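Local coordinates for acyl-coenzyme A oxidase 3 (Yarrowia lipolytica, PDB 5YS9), which oxidises acyl-CoA substrates to trans-2-enoyl-CoA with FAD and molecular oxygen, releasing hydrogen peroxide, in peroxisomal fatty acid beta-oxidation, at residues Phe36-Lys39 and Asp40-Phe44; Ile374-Asp377 and Gln378-Leu382; Tyr567-Ile570 and Asn571-Lys575; Tyr581-Asn584 and Leu585-Phe589; His658-Ala661 and Lys662-Gln666. One frame throughout, in Å; residues are numbered along the deposited sequence.

All five contacts are local, within a helix or at its end, but their settings differ. Contact 4 is buried, contact 2 lies at the surface, and contacts 1, 3 and 5 are partly buried. Contacts 1, 3 and 4 form one cluster. Helices 547-573 and 579-596 follow each other in the chain, and both pack on helix 38-46 through Phe44. Contact 2, on helix 349-385, joins the cluster through Ile374 and Arg569. Contact 5 stands apart, its centre about 50 Å from that of contact 2, and meets the second subunit. Hydroxyls bonded to backbone oxygens mark contacts 2 and 3, a salt bridge contact 1, a buried amide contact 4 and aromatic packing contact 5.

Contact 1. Residues Phe36-Lys39 and Asp40-Phe44; sequences FPIK and DMTEF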
# COMPACT_ATOMS: atom_id res chain seq x y z
N PHE A 36 -20.35 -0.14 -28.19
CA PHE A 36 -19.31 0.20 -29.14
C PHE A 36 -18.57 -1.07 -29.53
O PHE A 36 -18.60 -2.06 -28.82
CB PHE A 36 -18.35 1.24 -28.56
CG PHE A 36 -17.78 0.90 -27.21
CD1 PHE A 36 -16.60 0.19 -27.10
CD2 PHE A 36 -18.41 1.33 -26.05
CE1 PHE A 36 -16.06 -0.09 -25.86
CE2 PHE A 36 -17.88 1.03 -24.80
CZ PHE A 36 -16.71 0.32 -24.70
N PRO A 37 -17.91 -1.03 -30.70
CA PRO A 37 -17.04 -2.16 -31.02
C PRO A 37 -15.75 -1.95 -30.24
O PRO A 37 -15.20 -0.83 -30.21
CB PRO A 37 -16.81 -2.01 -32.54
CG PRO A 37 -17.11 -0.58 -32.87
CD PRO A 37 -17.89 0.03 -31.72
N ILE A 38 -15.29 -3.02 -29.62
CA ILE A 38 -14.20 -2.95 -28.65
C ILE A 38 -12.90 -2.56 -29.36
O ILE A 38 -12.17 -1.71 -28.87
CB ILE A 38 -14.08 -4.27 -27.83
CG1 ILE A 38 -15.33 -4.45 -26.94
CG2 ILE A 38 -12.83 -4.29 -26.96
CD1 ILE A 38 -16.36 -5.40 -27.49
N LYS A 39 -12.66 -3.14 -30.53
CA LYS A 39 -11.51 -2.81 -31.38
C LYS A 39 -11.26 -1.29 -31.47
O LYS A 39 -10.11 -0.84 -31.38
CB LYS A 39 -11.68 -3.49 -32.76
CG LYS A 39 -11.05 -2.82 -33.98
CD LYS A 39 -12.03 -2.72 -35.16
CE LYS A 39 -11.56 -1.74 -36.24
NZ LYS A 39 -10.41 -2.23 -37.06
N ASP A 40 -12.31 -0.50 -31.62
CA ASP A 40 -12.10 0.96 -31.73
C ASP A 40 -11.68 1.62 -30.41
O ASP A 40 -11.00 2.65 -30.43
CB ASP A 40 -13.33 1.66 -32.29
CG ASP A 40 -13.63 1.27 -33.72
OD1 ASP A 40 -12.72 0.82 -34.47
OD2 ASP A 40 -14.81 1.44 -34.10
N MET A 41 -12.08 1.05 -29.28
CA MET A 41 -11.61 1.53 -27.99
C MET A 41 -10.12 1.17 -27.78
O MET A 41 -9.35 1.97 -27.28
CB MET A 41 -12.51 0.96 -26.88
CG MET A 41 -12.36 1.63 -25.54
SD MET A 41 -12.74 3.38 -25.68
CE MET A 41 -14.42 3.43 -25.07
N THR A 42 -9.72 -0.02 -28.22
CA THR A 42 -8.34 -0.44 -28.19
C THR A 42 -7.47 0.44 -29.09
O THR A 42 -6.33 0.77 -28.69
CB THR A 42 -8.20 -1.92 -28.60
OG1 THR A 42 -9.18 -2.70 -27.90
CG2 THR A 42 -6.85 -2.42 -28.25
N GLU A 43 -7.98 0.82 -30.26
CA GLU A 43 -7.28 1.82 -31.15
C GLU A 43 -7.08 3.21 -30.51
O GLU A 43 -6.01 3.81 -30.63
CB GLU A 43 -7.97 1.97 -32.51
CG GLU A 43 -7.52 0.93 -33.54
CD GLU A 43 -8.43 0.85 -34.74
OE1 GLU A 43 -8.57 -0.28 -35.29
OE2 GLU A 43 -9.02 1.90 -35.10
N PHE A 44 -8.10 3.70 -29.81
CA PHE A 44 -7.91 4.92 -29.07
C PHE A 44 -6.81 4.81 -27.98
O PHE A 44 -6.00 5.69 -27.85
CB PHE A 44 -9.22 5.39 -28.45
CG PHE A 44 -9.06 6.63 -27.60
CD1 PHE A 44 -8.79 7.84 -28.19
CD2 PHE A 44 -9.11 6.55 -26.21
CE1 PHE A 44 -8.62 8.97 -27.42
CE2 PHE A 44 -8.94 7.68 -25.44
CZ PHE A 44 -8.70 8.89 -26.04
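The methyl of Met41 sits on the face of the Phe36 ring, although Phe36 lies in the loop just ahead of helix 38-46. Met41 CE is 4.1 Å from the centroid of the Phe36 ring, only 20° off its normal, and makes a CH-pi contact. The Met41 sulfur comes in more obliquely, 5.3 Å from the same centroid, so this is also a Met-aromatic contact. A first torsion of 52° sets Phe36 CG between the backbone N and the carbonyl carbon and turns the ring toward Met41. Tyr581 and Val578 also pack on this ring.

The backbone then turns into the helix. Asp40 N bonds to Pro37 O at 3.2 Å, from above the carbonyl plane. Thr42 N bonds to Ile38 O at 3.0 Å, and Glu43 N bonds to Lys39 O at 2.9 Å. The hydroxyl of Thr42 is taken up by the carbonyl of Ala636.

Lys39 and Glu43 run side by side and point the same way. Lys39 NZ makes a weak salt bridge to Glu43 OE1 at 3.2 Å. The other oxygen, Glu43 OE2, pairs with Lys575. Asp40 OD1 forms a long, weak ion pair with the same Lys575. Two lysines thus share the Glu43 carboxylate, which probably favours its charged form and ties this short helix to the segment 571-575.

Contact 2. Residues Ile374-Asp377 and Gln378-Leu382; sequences IQYD and QTTDL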
# COMPACT_ATOMS: atom_id res chain seq x y z
N ILE A 374 3.76 13.06 -27.86
CA ILE A 374 3.35 13.83 -29.03
C ILE A 374 3.81 15.29 -28.90
O ILE A 374 4.44 15.79 -29.80
CB ILE A 374 1.83 13.75 -29.27
CG1 ILE A 374 1.37 12.31 -29.57
CG2 ILE A 374 1.41 14.68 -30.42
CD1 ILE A 374 -0.09 12.05 -29.20
N GLN A 375 3.54 15.95 -27.77
CA GLN A 375 4.03 17.34 -27.60
C GLN A 375 5.56 17.39 -27.72
O GLN A 375 6.09 18.23 -28.45
CB GLN A 375 3.53 18.00 -26.32
CG GLN A 375 2.23 18.76 -26.55
CD GLN A 375 1.52 19.11 -25.25
OE1 GLN A 375 2.15 19.46 -24.25
NE2 GLN A 375 0.19 19.02 -25.26
N TYR A 376 6.25 16.46 -27.07
CA TYR A 376 7.68 16.34 -27.27
C TYR A 376 8.09 16.16 -28.75
O TYR A 376 9.03 16.80 -29.19
CB TYR A 376 8.27 15.23 -26.39
CG TYR A 376 9.74 14.97 -26.68
CD1 TYR A 376 10.74 15.76 -26.11
CD2 TYR A 376 10.12 13.97 -27.57
CE1 TYR A 376 12.08 15.53 -26.41
CE2 TYR A 376 11.45 13.73 -27.88
CZ TYR A 376 12.43 14.51 -27.29
OH TYR A 376 13.75 14.27 -27.60
N ASP A 377 7.41 15.31 -29.52
CA ASP A 377 7.78 15.09 -30.94
C ASP A 377 7.58 16.34 -31.82
O ASP A 377 8.47 16.68 -32.59
CB ASP A 377 7.09 13.85 -31.56
CG ASP A 377 7.57 12.54 -30.92
OD1 ASP A 377 8.61 12.50 -30.25
OD2 ASP A 377 6.88 11.52 -31.07
N GLN A 378 6.46 17.03 -31.66
CA GLN A 378 6.18 18.24 -32.47
C GLN A 378 7.17 19.38 -32.10
O GLN A 378 7.54 20.19 -32.94
CB GLN A 378 4.70 18.73 -32.42
CG GLN A 378 3.88 18.30 -31.23
CD GLN A 378 2.38 18.50 -31.35
OE1 GLN A 378 1.75 17.98 -32.28
NE2 GLN A 378 1.77 19.17 -30.34
N THR A 379 7.61 19.40 -30.84
CA THR A 379 8.51 20.42 -30.35
C THR A 379 9.93 20.15 -30.84
O THR A 379 10.64 21.10 -31.15
CB THR A 379 8.41 20.52 -28.82
OG1 THR A 379 7.09 20.95 -28.51
CG2 THR A 379 9.38 21.51 -28.24
N THR A 380 10.33 18.89 -30.93
CA THR A 380 11.63 18.53 -31.49
C THR A 380 11.64 18.80 -33.00
O THR A 380 12.63 19.31 -33.53
CB THR A 380 12.00 17.06 -31.15
OG1 THR A 380 12.29 16.98 -29.76
CG2 THR A 380 13.24 16.55 -31.94
N ASP A 381 10.54 18.46 -33.68
CA ASP A 381 10.39 18.70 -35.13
C ASP A 381 10.38 20.21 -35.45
O ASP A 381 10.95 20.64 -36.45
CB ASP A 381 9.14 18.00 -35.71
CG ASP A 381 9.23 16.46 -35.69
OD1 ASP A 381 10.20 15.87 -35.16
OD2 ASP A 381 8.29 15.82 -36.19
N LEU A 382 9.74 21.00 -34.58
CA LEU A 382 9.70 22.46 -34.72
C LEU A 382 11.09 23.13 -34.58
O LEU A 382 11.32 24.16 -35.20
CB LEU A 382 8.68 23.06 -33.72
CG LEU A 382 8.46 24.57 -33.59
CD1 LEU A 382 8.38 25.26 -34.96
CD2 LEU A 382 7.21 24.91 -32.77
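Thr379 gives both its backbone N-H and its hydroxyl to the carbonyl of Gln375. Thr379 OG1 is 2.9 Å from Gln375 O, and Thr379 N is 3.1 Å from the same oxygen. The two donors reach it from opposite faces of the carbonyl plane. The hydroxyl gets there because OG1 lies beside the backbone N of its own residue (chi1 -64°).

Thr380 repeats the pattern one residue on, less firmly. Its N bonds to Tyr376 O at 3.0 Å, while Thr380 OG1 makes only a weak bond to that oxygen. The same hydroxyl lies over one face of the Tyr376 ring, toward its rim, with Tyr376 CZ 3.5 Å from Thr380 OG1. The main-chain series is completed by Gln378 N to Ile374 O and Asp381 N to Asp377 O. Asp381 OD1 also lies 3.2 Å from Asp377 O, but both are acceptors and cannot bond.

The glutamines meet through carbon and amide. Gln378 NE2 is 3.8 Å from Gln375 CG, and the two amide planes are nearly parallel, 18° apart. Ile374 CG2 lies 3.8 Å from Gln378 OE1. Asp377 OD2 has a weak bond to Gln373.

Leu401 and Leu404 of helix 391-428 pack on Thr379, Tyr376 and Gln375. The Thr379 hydroxyl is thus bonded within its own helix, that of Thr380 only weakly. Asp377 OD1 and Asp381 OD1 stand 6.2 Å apart, so any repulsion is probably modest.

Contact 3. Residues Tyr567-Ile570 and Asn571-Lys575; sequences YERI and NASAK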
# COMPACT_ATOMS: atom_id res chain seq x y z
N TYR A 567 -9.16 14.97 -22.34
CA TYR A 567 -10.06 15.67 -23.29
C TYR A 567 -9.43 15.98 -24.65
O TYR A 567 -10.03 15.69 -25.70
CB TYR A 567 -10.62 16.93 -22.63
CG TYR A 567 -11.63 16.65 -21.52
CD1 TYR A 567 -12.73 15.83 -21.74
CD2 TYR A 567 -11.50 17.23 -20.24
CE1 TYR A 567 -13.67 15.59 -20.74
CE2 TYR A 567 -12.44 16.99 -19.22
CZ TYR A 567 -13.52 16.16 -19.49
OH TYR A 567 -14.47 15.94 -18.53
N GLU A 568 -8.19 16.49 -24.63
CA GLU A 568 -7.44 16.82 -25.86
C GLU A 568 -7.26 15.62 -26.76
O GLU A 568 -7.34 15.75 -27.97
CB GLU A 568 -6.05 17.45 -25.56
CG GLU A 568 -5.93 18.95 -25.86
CD GLU A 568 -5.31 19.81 -24.73
OE1 GLU A 568 -6.07 20.63 -24.15
OE2 GLU A 568 -4.08 19.68 -24.42
N ARG A 569 -7.00 14.46 -26.17
CA ARG A 569 -6.73 13.24 -26.96
C ARG A 569 -8.03 12.67 -27.51
O ARG A 569 -8.03 12.09 -28.59
CB ARG A 569 -5.99 12.16 -26.13
CG ARG A 569 -4.55 12.48 -25.68
CD ARG A 569 -3.50 12.60 -26.80
NE ARG A 569 -3.64 11.60 -27.85
CZ ARG A 569 -3.66 11.84 -29.17
NH1 ARG A 569 -3.52 13.07 -29.68
NH2 ARG A 569 -3.82 10.82 -30.00
N ILE A 570 -9.13 12.83 -26.78
CA ILE A 570 -10.47 12.44 -27.25
C ILE A 570 -10.87 13.28 -28.47
O ILE A 570 -11.23 12.73 -29.50
CB ILE A 570 -11.55 12.56 -26.14
CG1 ILE A 570 -11.30 11.52 -25.02
CG2 ILE A 570 -12.95 12.35 -26.72
CD1 ILE A 570 -12.01 11.77 -23.70
N ASN A 571 -10.79 14.60 -28.31
CA ASN A 571 -11.08 15.54 -29.38
C ASN A 571 -10.18 15.22 -30.56
O ASN A 571 -10.66 15.10 -31.66
CB ASN A 571 -10.87 16.98 -28.93
CG ASN A 571 -11.26 18.00 -30.01
OD1 ASN A 571 -10.42 18.78 -30.50
ND2 ASN A 571 -12.55 17.98 -30.39
N ALA A 572 -8.89 15.01 -30.34
CA ALA A 572 -7.95 14.81 -31.45
C ALA A 572 -8.05 13.47 -32.17
O ALA A 572 -7.85 13.44 -33.37
CB ALA A 572 -6.51 15.01 -30.98
N SER A 573 -8.30 12.37 -31.47
CA SER A 573 -8.10 11.02 -32.05
C SER A 573 -9.21 9.97 -31.91
O SER A 573 -9.10 8.89 -32.46
CB SER A 573 -6.81 10.42 -31.48
OG SER A 573 -7.00 10.13 -30.11
N ALA A 574 -10.27 10.28 -31.19
CA ALA A 574 -11.34 9.31 -30.95
C ALA A 574 -12.38 9.23 -32.09
O ALA A 574 -13.08 10.22 -32.42
CB ALA A 574 -12.03 9.66 -29.63
N LYS A 575 -12.52 8.03 -32.66
CA LYS A 575 -13.59 7.75 -33.62
C LYS A 575 -14.97 7.99 -33.00
O LYS A 575 -15.15 7.89 -31.79
CB LYS A 575 -13.50 6.31 -34.12
CG LYS A 575 -12.38 6.08 -35.09
CD LYS A 575 -12.32 4.62 -35.43
CE LYS A 575 -11.28 4.41 -36.50
NZ LYS A 575 -11.21 2.99 -36.95
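Tyr567 begins the late part of helix 547-573, where regular i to i+4 bonding is joined by a serine side chain folded back on a carbonyl. The helix belongs to the C-terminal helical region of the acyl-CoA oxidase fold. Tyr567 O accepts Asn571 N at 2.9 Å, and the N-H points straight at the oxygen (179°). The Tyr567 side chain leaves the segment and packs between helices 507-534 and 579-596.

Glu568 comes next. Its carbonyl accepts Ala572 N, again at 2.9 Å.

Arg569 takes part with both its carbonyl and its side chain. Its carbonyl oxygen has two donors, both from one residue. Ser573 OG lies 2.7 Å from Arg569 O and Ser573 N lies 2.9 Å away, on opposite faces of the carbonyl plane. Ser573 OG can do this because it is tucked between its own backbone N and carbonyl carbon (chi1 68°). The arginine chain bends twice, at chi2 and chi3, and carries its guanidinium forward along the helix, toward Ala572 and Ser573. Arg569 NH2 comes within 3.3 Å of Ser573 OG, but the angle is too poor for a hydrogen bond. Arg569 NH1 rests 3.8 Å from Ala572 CB. Met367, Gln371 and Ile374 of helix 349-385 pack on the arginine.

Ile570 ends the segment. It is buried and touches Phe44 and Ala586. Its carbonyl accepts Ala574 N at 3.1 Å, and the branch methyl Ile570 CG2 lies 4.1 Å from Ala574 CB.

Contact 4. Residues Tyr581-Asn584 and Leu585-Phe589; sequences YLIN and LANLF
Ile583 O receives the backbone N-H of Asn587 at 2.6 Å, a short and fairly straight bond. One residue earlier, Ala586 N bonds to Leu582 O at 2.7 Å. Leu585 N to Tyr581 O and Leu588 N to Asn584 O complete the four i to i+4 bonds between 581-584 and 585-589 in helix 579-596. Tyr581 O also takes a bond from the hydroxyl of Tyr633.

The Asn587 amide is buried, and both its ends are satisfied from outside the helix. OD1 pairs with Tyr567 OH, while ND2 bonds to Tyr622 OH and Lys505 O. Three partners fix its rotation.

Ile583 and Asn587 lie side by side and point the same way. Ile583 CG2 is 3.8 Å from Asn587 OD1, so a branch methyl lies beside the amide. This follows from the isoleucine torsion (chi1 -79°), which leaves CG2 anti to the backbone N. Leu585 CB packs 3.3 Å from Leu582 O.

Several helices pack around this one. Met41 and Phe44 of helix 38-46 pack on Leu582. Ala586 meets Tyr567 and Ile570 of helix 547-573. Leu585 and Phe589 pack on helix 349-385, where Phe361 meets Phe589 edge-to-face. Asn584 and Leu588 lie against helix 609-628.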
# COMPACT_ATOMS: atom_id res chain seq x y z
N TYR A 581 -18.60 7.51 -25.10
CA TYR A 581 -18.27 6.61 -23.95
C TYR A 581 -16.96 7.05 -23.30
O TYR A 581 -16.85 7.03 -22.08
CB TYR A 581 -18.28 5.13 -24.39
CG TYR A 581 -19.60 4.81 -25.07
CD1 TYR A 581 -20.78 4.61 -24.31
CD2 TYR A 581 -19.70 4.77 -26.46
CE1 TYR A 581 -22.00 4.38 -24.94
CE2 TYR A 581 -20.92 4.52 -27.10
CZ TYR A 581 -22.05 4.34 -26.34
OH TYR A 581 -23.20 4.11 -26.99
N LEU A 582 -16.01 7.53 -24.11
CA LEU A 582 -14.81 8.16 -23.56
C LEU A 582 -15.10 9.46 -22.78
O LEU A 582 -14.53 9.68 -21.70
CB LEU A 582 -13.82 8.40 -24.68
CG LEU A 582 -13.16 7.17 -25.32
CD1 LEU A 582 -12.33 7.62 -26.50
CD2 LEU A 582 -12.28 6.45 -24.32
N ILE A 583 -15.98 10.32 -23.29
CA ILE A 583 -16.33 11.57 -22.59
C ILE A 583 -16.94 11.23 -21.24
O ILE A 583 -16.66 11.91 -20.25
CB ILE A 583 -17.26 12.50 -23.43
CG1 ILE A 583 -16.42 13.25 -24.47
CG2 ILE A 583 -17.93 13.58 -22.59
CD1 ILE A 583 -17.23 13.64 -25.69
N ASN A 584 -17.80 10.20 -21.24
CA ASN A 584 -18.40 9.66 -20.04
C ASN A 584 -17.31 9.26 -19.05
O ASN A 584 -17.40 9.61 -17.90
CB ASN A 584 -19.28 8.42 -20.37
CG ASN A 584 -20.71 8.75 -20.80
OD1 ASN A 584 -21.38 7.87 -21.30
ND2 ASN A 584 -21.18 9.98 -20.58
N LEU A 585 -16.31 8.52 -19.50
CA LEU A 585 -15.14 8.21 -18.67
C LEU A 585 -14.46 9.47 -18.18
O LEU A 585 -14.22 9.60 -16.97
CB LEU A 585 -14.07 7.39 -19.43
CG LEU A 585 -13.98 5.89 -19.23
CD1 LEU A 585 -12.64 5.40 -19.77
CD2 LEU A 585 -14.15 5.47 -17.77
N ALA A 586 -14.15 10.36 -19.13
CA ALA A 586 -13.41 11.62 -18.85
C ALA A 586 -14.14 12.50 -17.83
O ALA A 586 -13.55 12.98 -16.86
CB ALA A 586 -13.14 12.38 -20.13
N ASN A 587 -15.44 12.64 -18.02
CA ASN A 587 -16.27 13.42 -17.06
C ASN A 587 -16.26 12.84 -15.69
O ASN A 587 -16.20 13.60 -14.73
CB ASN A 587 -17.71 13.57 -17.54
CG ASN A 587 -17.85 14.60 -18.65
OD1 ASN A 587 -16.86 15.06 -19.24
ND2 ASN A 587 -19.07 14.98 -18.92
N LEU A 588 -16.30 11.51 -15.59
CA LEU A 588 -16.23 10.81 -14.29
C LEU A 588 -14.89 11.10 -13.65
O LEU A 588 -14.83 11.57 -12.52
CB LEU A 588 -16.46 9.31 -14.42
CG LEU A 588 -16.47 8.46 -13.14
CD1 LEU A 588 -17.38 9.02 -12.01
CD2 LEU A 588 -16.87 7.04 -13.49
N PHE A 589 -13.81 10.91 -14.41
CA PHE A 589 -12.49 11.25 -13.90
C PHE A 589 -12.50 12.66 -13.31
O PHE A 589 -12.16 12.88 -12.13
CB PHE A 589 -11.41 11.10 -14.97
CG PHE A 589 -10.05 11.51 -14.51
CD1 PHE A 589 -9.43 10.83 -13.46
CD2 PHE A 589 -9.41 12.62 -15.06
CE1 PHE A 589 -8.18 11.24 -12.99
CE2 PHE A 589 -8.15 13.02 -14.60
CZ PHE A 589 -7.54 12.33 -13.58

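Contact 5. Residues His658-Ala661 and Lys662-Gln666; sequences HYFA and KVNQQ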
# COMPACT_ATOMS: atom_id res chain seq x y z
N HIS A 658 -11.99 -21.34 -11.80
CA HIS A 658 -10.56 -21.20 -12.09
C HIS A 658 -9.69 -21.07 -10.81
O HIS A 658 -8.65 -21.69 -10.71
CB HIS A 658 -10.29 -20.00 -12.99
CG HIS A 658 -10.94 -20.12 -14.34
ND1 HIS A 658 -10.62 -21.13 -15.22
CD2 HIS A 658 -11.88 -19.35 -14.94
CE1 HIS A 658 -11.38 -21.00 -16.30
NE2 HIS A 658 -12.13 -19.92 -16.16
N TYR A 659 -10.14 -20.23 -9.88
CA TYR A 659 -9.57 -20.05 -8.55
C TYR A 659 -9.43 -21.35 -7.79
O TYR A 659 -8.33 -21.68 -7.33
CB TYR A 659 -10.52 -19.14 -7.76
CG TYR A 659 -10.07 -18.59 -6.44
CD1 TYR A 659 -8.75 -18.35 -6.16
CD2 TYR A 659 -11.00 -18.18 -5.53
CE1 TYR A 659 -8.36 -17.80 -4.96
CE2 TYR A 659 -10.62 -17.61 -4.33
CZ TYR A 659 -9.31 -17.40 -4.05
OH TYR A 659 -8.92 -16.82 -2.84
N PHE A 660 -10.50 -22.14 -7.70
CA PHE A 660 -10.37 -23.47 -7.07
C PHE A 660 -9.37 -24.36 -7.87
O PHE A 660 -8.59 -25.12 -7.27
CB PHE A 660 -11.75 -24.15 -6.91
CG PHE A 660 -11.76 -25.42 -6.07
CD1 PHE A 660 -11.53 -25.37 -4.70
CD2 PHE A 660 -12.07 -26.64 -6.63
CE1 PHE A 660 -11.60 -26.51 -3.90
CE2 PHE A 660 -12.11 -27.80 -5.87
CZ PHE A 660 -11.89 -27.73 -4.49
N ALA A 661 -9.38 -24.23 -9.21
CA ALA A 661 -8.46 -25.01 -10.04
C ALA A 661 -7.04 -24.64 -9.74
O ALA A 661 -6.20 -25.52 -9.68
CB ALA A 661 -8.76 -24.85 -11.54
N LYS A 662 -6.78 -23.33 -9.56
CA LYS A 662 -5.41 -22.78 -9.46
C LYS A 662 -4.80 -23.20 -8.12
O LYS A 662 -3.65 -23.66 -8.05
CB LYS A 662 -5.41 -21.24 -9.63
CG LYS A 662 -4.31 -20.69 -10.52
CD LYS A 662 -2.95 -20.98 -9.98
CE LYS A 662 -1.83 -20.32 -10.79
NZ LYS A 662 -1.71 -20.80 -12.18
N VAL A 663 -5.59 -23.07 -7.07
CA VAL A 663 -5.19 -23.47 -5.74
C VAL A 663 -4.78 -24.94 -5.65
O VAL A 663 -3.69 -25.23 -5.14
CB VAL A 663 -6.27 -23.07 -4.71
CG1 VAL A 663 -6.23 -23.91 -3.44
CG2 VAL A 663 -6.12 -21.60 -4.38
N ASN A 664 -5.61 -25.84 -6.18
CA ASN A 664 -5.34 -27.30 -6.17
C ASN A 664 -4.20 -27.69 -7.06
O ASN A 664 -3.47 -28.57 -6.70
CB ASN A 664 -6.60 -28.12 -6.52
CG ASN A 664 -7.61 -28.10 -5.39
OD1 ASN A 664 -8.47 -27.24 -5.30
ND2 ASN A 664 -7.44 -29.01 -4.46
N GLN A 665 -4.02 -27.04 -8.20
CA GLN A 665 -2.88 -27.30 -9.09
C GLN A 665 -1.56 -27.02 -8.40
O GLN A 665 -0.68 -27.83 -8.44
CB GLN A 665 -2.96 -26.49 -10.38
CG GLN A 665 -3.97 -27.07 -11.35
CD GLN A 665 -4.46 -26.13 -12.45
OE1 GLN A 665 -5.33 -26.51 -13.24
NE2 GLN A 665 -3.92 -24.91 -12.52
N GLN A 666 -1.46 -25.88 -7.75
CA GLN A 666 -0.26 -25.48 -7.03
C GLN A 666 -0.18 -26.09 -5.67
O GLN A 666 0.88 -26.08 -5.09
CB GLN A 666 -0.25 -23.96 -6.82
CG GLN A 666 -0.26 -23.12 -8.08
CD GLN A 666 0.97 -23.39 -8.91
OE1 GLN A 666 0.87 -23.98 -9.95
NE2 GLN A 666 2.16 -22.98 -8.42
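Phe660 offers one face of its ring to the side-chain amide of Asn664. One end of that amide lies over the ring centre, and its plane is turned 65° from that of the ring. Which end of the amide is nitrogen is uncertain. The contact is a stretch of alpha helix 655-666 at the interface with the second subunit. Trp263 of the second subunit also meets the Phe660 ring, edge-to-face. The Tyr659 ring is approached obliquely by Val663, with Tyr659 CE1 4.4 Å from Val663 CG2. His433 of the same chain meets the Tyr659 ring nearly at right angles, and Trp199 of the second subunit meets it obliquely.

The Tyr659 side chain is about 8 Å from a bound FAD, near the cofactor but not against it. Phe660 is turned out to meet Asn664 by a first torsion that sets CG opposite the backbone N (chi1 -170°).

Backbone bonds join the two segments. Lys662 N donates to His658 O at 2.7 Å and weakly to Tyr659 O at 3.2 Å. Tyr659 O also accepts Val663 N at 3.1 Å, in a nearly straight bond (173°). Asn664 N to Phe660 O is longer, at 3.3 Å.

Two polar side chains bond outside the segments. His658 NE2 bonds to Asp652, and Lys662 NZ bonds to Ser71. Farther along, Gln665 N bonds to Ala661 O at 3.0 Å, and Gln665 CG lies 3.2 Å from that same Ala661 O.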